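Local structure of endoglucanase A (Clostridium cellulolyticum, 1EDG) at residues 6-10 against 320-325; 308-312 against 349-353. The protein probably cleaves internal beta-1,4-glycosidic bonds of cellulose, as an endoglucanase of glycoside hydrolase family 5 with a TIM-barrel catalytic domain. All blocks are in the same frame, centred on the assembly; numbering follows the deposited sequence.

Contact 1 (6-10 against 320-325); sequences LIPNL and VEYMSY
Pro-8 lays one edge of its ring on Ser-324: CG comes to 3.6 Å from Ser-324 CB, and CD lies 3.7 Å from Ser-324 OG. One helical turn back, Val-320 meets the chain through a single methyl. With CG1 anti to the backbone N (chi1 173°), that methyl approaches Ile-7 CA to 3.7 Å and Ile-7 CG1 to 3.9 Å, the two side chains crossing at about a right angle. At the other end, Leu-10 CD1 reaches the helix backbone, 3.8 Å from Tyr-325 CA.

No direct hydrogen bond joins the two segments. Ser-324 instead turns its hydroxyl back into its own helix, where OG donates to Val-320 O (2.9 Å). The hydroxyl is tilted 34° from the carbonyl plane, and Ser-324 N reaches the same oxygen from the opposite face. The hydroxyl bond restrains the rotation of the serine on which the Pro-8 ring rests. A water bridges the segments, donating to Leu-6 O at 2.7 Å and to Glu-321 OE2 at 2.9 Å; this carboxylate also forms a salt bridge with Lys-317.

Farther out, Tyr-374 OH bonds to both Pro-8 O and Leu-10 N, holding the N-terminal segment from the side of the last helix, 365-374, which also packs against Val-320. The segment is thus laid along the outer surface of the TIM barrel, over the helix that follows strand 303-308. The direct contact is van der Waals packing; its fixed directions come from one water and from Tyr-374, and the segment probably depends on both for its position along the helix.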
loop_
_atom_site.group_PDB
_atom_site.type_symbol
_atom_site.label_atom_id
_atom_site.label_comp_id
_atom_site.label_asym_id
_atom_site.label_seq_id
_atom_site.Cartn_x
_atom_site.Cartn_y
_atom_site.Cartn_z
ATOM N N LEU A 6 12.484 16.711 -18.639
ATOM C CA LEU A 6 11.736 17.055 -17.432
ATOM C C LEU A 6 12.271 16.367 -16.179
ATOM O O LEU A 6 12.128 16.885 -15.066
ATOM C CB LEU A 6 10.250 16.728 -17.603
ATOM C CG LEU A 6 9.511 17.479 -18.714
ATOM C CD1 LEU A 6 8.020 17.133 -18.668
ATOM C CD2 LEU A 6 9.717 18.979 -18.552
ATOM N N ILE A 7 12.892 15.207 -16.360
ATOM C CA ILE A 7 13.444 14.435 -15.248
ATOM C C ILE A 7 14.677 15.123 -14.651
ATOM O O ILE A 7 15.653 15.398 -15.357
ATOM C CB ILE A 7 13.794 13.002 -15.708
ATOM C CG1 ILE A 7 12.538 12.317 -16.256
ATOM C CG2 ILE A 7 14.373 12.192 -14.554
ATOM C CD1 ILE A 7 12.803 10.969 -16.891
ATOM N N PRO A 8 14.631 15.448 -13.345
ATOM C CA PRO A 8 15.754 16.110 -12.673
ATOM C C PRO A 8 16.961 15.197 -12.498
ATOM O O PRO A 8 16.824 13.972 -12.428
ATOM C CB PRO A 8 15.158 16.505 -11.325
ATOM C CG PRO A 8 14.193 15.376 -11.053
ATOM C CD PRO A 8 13.524 15.195 -12.401
ATOM N N ASN A 9 18.142 15.804 -12.444
ATOM C CA ASN A 9 19.394 15.081 -12.265
ATOM C C ASN A 9 19.692 15.167 -10.777
ATOM O O ASN A 9 20.045 16.234 -10.275
ATOM C CB ASN A 9 20.507 15.763 -13.064
ATOM C CG ASN A 9 21.790 14.953 -13.092
ATOM O OD1 ASN A 9 22.231 14.416 -12.077
ATOM N ND2 ASN A 9 22.396 14.859 -14.269
ATOM N N LEU A 10 19.517 14.052 -10.073
ATOM C CA LEU A 10 19.730 14.012 -8.630
ATOM C C LEU A 10 20.860 13.080 -8.218
ATOM O O LEU A 10 21.053 12.023 -8.819
ATOM C CB LEU A 10 18.441 13.568 -7.928
ATOM C CG LEU A 10 17.162 14.354 -8.238
ATOM C CD1 LEU A 10 15.953 13.647 -7.631
ATOM C CD2 LEU A 10 17.268 15.775 -7.714
ATOM N N VAL A 320 6.812 15.406 -12.219
ATOM C CA VAL A 320 7.977 14.587 -12.559
ATOM C C VAL A 320 9.069 14.847 -11.510
ATOM O O VAL A 320 9.675 13.911 -10.974
ATOM C CB VAL A 320 8.534 14.924 -13.968
ATOM C CG1 VAL A 320 9.853 14.180 -14.207
ATOM C CG2 VAL A 320 7.520 14.533 -15.040
ATOM N N GLU A 321 9.284 16.122 -11.195
ATOM C CA GLU A 321 10.289 16.518 -10.209
ATOM C C GLU A 321 9.957 15.989 -8.809
ATOM O O GLU A 321 10.820 15.410 -8.134
ATOM C CB GLU A 321 10.451 18.040 -10.205
ATOM C CG GLU A 321 11.091 18.571 -11.489
ATOM C CD GLU A 321 10.999 20.077 -11.631
ATOM O OE1 GLU A 321 10.032 20.678 -11.119
ATOM O OE2 GLU A 321 11.892 20.666 -12.275
ATOM N N TYR A 322 8.699 16.142 -8.400
ATOM C CA TYR A 322 8.244 15.670 -7.094
ATOM C C TYR A 322 8.388 14.153 -6.944
ATOM O O TYR A 322 8.982 13.680 -5.971
ATOM C CB TYR A 322 6.790 16.107 -6.838
ATOM C CG TYR A 322 6.125 15.446 -5.639
ATOM C CD1 TYR A 322 6.356 15.905 -4.337
ATOM C CD2 TYR A 322 5.261 14.362 -5.811
ATOM C CE1 TYR A 322 5.735 15.294 -3.237
ATOM C CE2 TYR A 322 4.640 13.749 -4.727
ATOM C CZ TYR A 322 4.877 14.215 -3.448
ATOM O OH TYR A 322 4.248 13.595 -2.391
ATOM N N MET A 323 7.869 13.382 -7.896
ATOM C CA MET A 323 7.967 11.925 -7.791
ATOM C C MET A 323 9.410 11.415 -7.835
ATOM O O MET A 323 9.760 10.466 -7.124
ATOM C CB MET A 323 7.106 11.218 -8.844
ATOM C CG MET A 323 5.591 11.349 -8.614
ATOM S SD MET A 323 5.049 10.922 -6.911
ATOM C CE MET A 323 5.511 9.186 -6.797
ATOM N N SER A 324 10.245 12.044 -8.664
ATOM C CA SER A 324 11.661 11.654 -8.772
ATOM C C SER A 324 12.387 11.860 -7.441
ATOM O O SER A 324 13.101 10.968 -6.966
ATOM C CB SER A 324 12.374 12.452 -9.881
ATOM O OG SER A 324 11.900 12.080 -11.165
ATOM N N TYR A 325 12.185 13.035 -6.852
ATOM C CA TYR A 325 12.791 13.398 -5.573
ATOM C C TYR A 325 12.284 12.476 -4.450
ATOM O O TYR A 325 13.065 11.997 -3.622
ATOM C CB TYR A 325 12.458 14.856 -5.258
ATOM C CG TYR A 325 13.066 15.394 -3.979
ATOM C CD1 TYR A 325 14.356 15.922 -3.965
ATOM C CD2 TYR A 325 12.329 15.421 -2.793
ATOM C CE1 TYR A 325 14.896 16.468 -2.807
ATOM C CE2 TYR A 325 12.859 15.966 -1.626
ATOM C CZ TYR A 325 14.142 16.489 -1.639
ATOM O OH TYR A 325 14.653 17.039 -0.487
HETATM O O HOH W 1 13.375 19.083 -14.176
#

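Contact 2 (308-312 against 349-353); sequences CGAVD and GELFG
Leu-351 O is gripped by two donors from the loop after strand 303-308: Asp-312 N at 3.1 Å, in the carbonyl plane with an N-H...O angle of 162°, and the weaker CA-H of Val-311, whose CA lies 3.4 Å from that oxygen. The carbonyl belongs to an inverse gamma turn centred on Leu-351, closed by a weak bond from Phe-352 N to Glu-350 O. Two loops at the C-terminal ends of barrel strands 303-308 and 336-339 are joined here, on the side of a TIM barrel where the active site of family 5 enzymes lies.

Val-311 presses in beside the turn. Its CG2, anti to the backbone N, lies 3.1 Å from Leu-351 N, a tight approach, and packs 3.6 Å from Leu-351 CB, with CG1 left between the backbone N and carbonyl carbon (chi1 72°). Next to it, Asp-312 CB lies alongside the same Leu-351 CB, 3.9 Å away, and OD1 turns back to accept from Asn-314 N, an Asx turn leading toward helix 316-332.

Phe-352 extends the contact back along the loop toward Gly-309. Trp-340 meets it edge-to-face, and Val-311 CA sits over one face of its ring. Gly-309 C and Ala-310 N lie at the ring edge, close to its plane, with Phe-352 CE1 3.8 Å from Ala-310 N, a buried amide with no hydrogen-bond partner in the model.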
loop_
_atom_site.group_PDB
_atom_site.type_symbol
_atom_site.label_atom_id
_atom_site.label_comp_id
_atom_site.label_asym_id
_atom_site.label_seq_id
_atom_site.Cartn_x
_atom_site.Cartn_y
_atom_site.Cartn_z
ATOM N N CYS A 308 1.679 6.129 -2.501
ATOM C CA CYS A 308 2.224 7.468 -2.706
ATOM C C CYS A 308 1.789 7.935 -4.101
ATOM O O CYS A 308 1.241 7.147 -4.881
ATOM C CB CYS A 308 3.755 7.489 -2.560
ATOM S SG CYS A 308 4.665 6.522 -3.772
ATOM N N GLY A 309 1.963 9.222 -4.384
ATOM C CA GLY A 309 1.582 9.745 -5.683
ATOM C C GLY A 309 1.116 11.184 -5.587
ATOM O O GLY A 309 1.036 11.746 -4.496
ATOM N N ALA A 310 0.832 11.785 -6.739
ATOM C CA ALA A 310 0.361 13.163 -6.807
ATOM C C ALA A 310 -0.708 13.232 -7.890
ATOM O O ALA A 310 -0.529 12.708 -8.991
ATOM C CB ALA A 310 1.512 14.109 -7.130
ATOM N N VAL A 311 -1.834 13.839 -7.545
ATOM C CA VAL A 311 -2.962 13.974 -8.449
ATOM C C VAL A 311 -2.662 14.929 -9.615
ATOM O O VAL A 311 -1.932 15.906 -9.466
ATOM C CB VAL A 311 -4.217 14.437 -7.649
ATOM C CG1 VAL A 311 -4.090 15.894 -7.210
ATOM C CG2 VAL A 311 -5.451 14.223 -8.442
ATOM N N ASP A 312 -3.221 14.634 -10.783
ATOM C CA ASP A 312 -3.016 15.471 -11.965
ATOM C C ASP A 312 -3.668 16.845 -11.817
ATOM O O ASP A 312 -4.879 16.951 -11.606
ATOM C CB ASP A 312 -3.571 14.761 -13.204
ATOM C CG ASP A 312 -3.451 15.593 -14.479
ATOM O OD1 ASP A 312 -2.606 16.512 -14.558
ATOM O OD2 ASP A 312 -4.212 15.301 -15.422
ATOM N N GLY A 349 -12.987 13.924 -9.700
ATOM C CA GLY A 349 -12.593 13.044 -8.614
ATOM C C GLY A 349 -11.090 13.086 -8.409
ATOM O O GLY A 349 -10.442 14.075 -8.768
ATOM N N GLU A 350 -10.531 12.030 -7.824
ATOM C CA GLU A 350 -9.094 11.978 -7.588
ATOM C C GLU A 350 -8.370 11.429 -8.810
ATOM O O GLU A 350 -8.455 10.234 -9.112
ATOM C CB GLU A 350 -8.782 11.144 -6.350
ATOM C CG GLU A 350 -9.348 11.742 -5.076
ATOM C CD GLU A 350 -8.759 11.121 -3.831
ATOM O OE1 GLU A 350 -8.905 9.890 -3.654
ATOM O OE2 GLU A 350 -8.145 11.867 -3.031
ATOM N N LEU A 351 -7.687 12.317 -9.529
ATOM C CA LEU A 351 -6.954 11.938 -10.737
ATOM C C LEU A 351 -5.610 11.263 -10.459
ATOM O O LEU A 351 -4.550 11.886 -10.598
ATOM C CB LEU A 351 -6.742 13.148 -11.663
ATOM C CG LEU A 351 -7.910 13.847 -12.378
ATOM C CD1 LEU A 351 -8.993 12.848 -12.751
ATOM C CD2 LEU A 351 -8.472 14.930 -11.503
ATOM N N PHE A 352 -5.668 10.003 -10.036
ATOM C CA PHE A 352 -4.467 9.215 -9.762
ATOM C C PHE A 352 -4.294 8.203 -10.883
ATOM O O PHE A 352 -3.826 7.087 -10.667
ATOM C CB PHE A 352 -4.566 8.481 -8.415
ATOM C CG PHE A 352 -4.258 9.343 -7.220
ATOM C CD1 PHE A 352 -2.971 9.818 -7.001
ATOM C CD2 PHE A 352 -5.252 9.664 -6.304
ATOM C CE1 PHE A 352 -2.678 10.592 -5.895
ATOM C CE2 PHE A 352 -4.969 10.440 -5.189
ATOM C CZ PHE A 352 -3.680 10.905 -4.986
ATOM N N GLY A 353 -4.733 8.567 -12.081
ATOM C CA GLY A 353 -4.588 7.662 -13.203
ATOM C C GLY A 353 -3.235 7.878 -13.855
ATOM O O GLY A 353 -2.855 9.022 -14.112
#

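How the contacts relate
The contacts share one connection of the barrel: 308-312 leads from the end of strand 303-308 toward helix 316-332, on which 320-325 lies. Both are partly buried. Contact 1 covers the outer flank of the helix with the N-terminal segment, and its centre lies about 22 Å from the centre of the chain; that of contact 2, among the loops over the barrel's C-terminal end, lies about 15 Å from it. The contact centres are about 17 Å apart, yet Met-323 SD packs 3.9 Å from Gly-309 CA and Tyr-322 meets Ala-310. Contact 1 combines apolar packing with a bridging water, whereas contact 2 has a direct backbone bond and an aromatic ring.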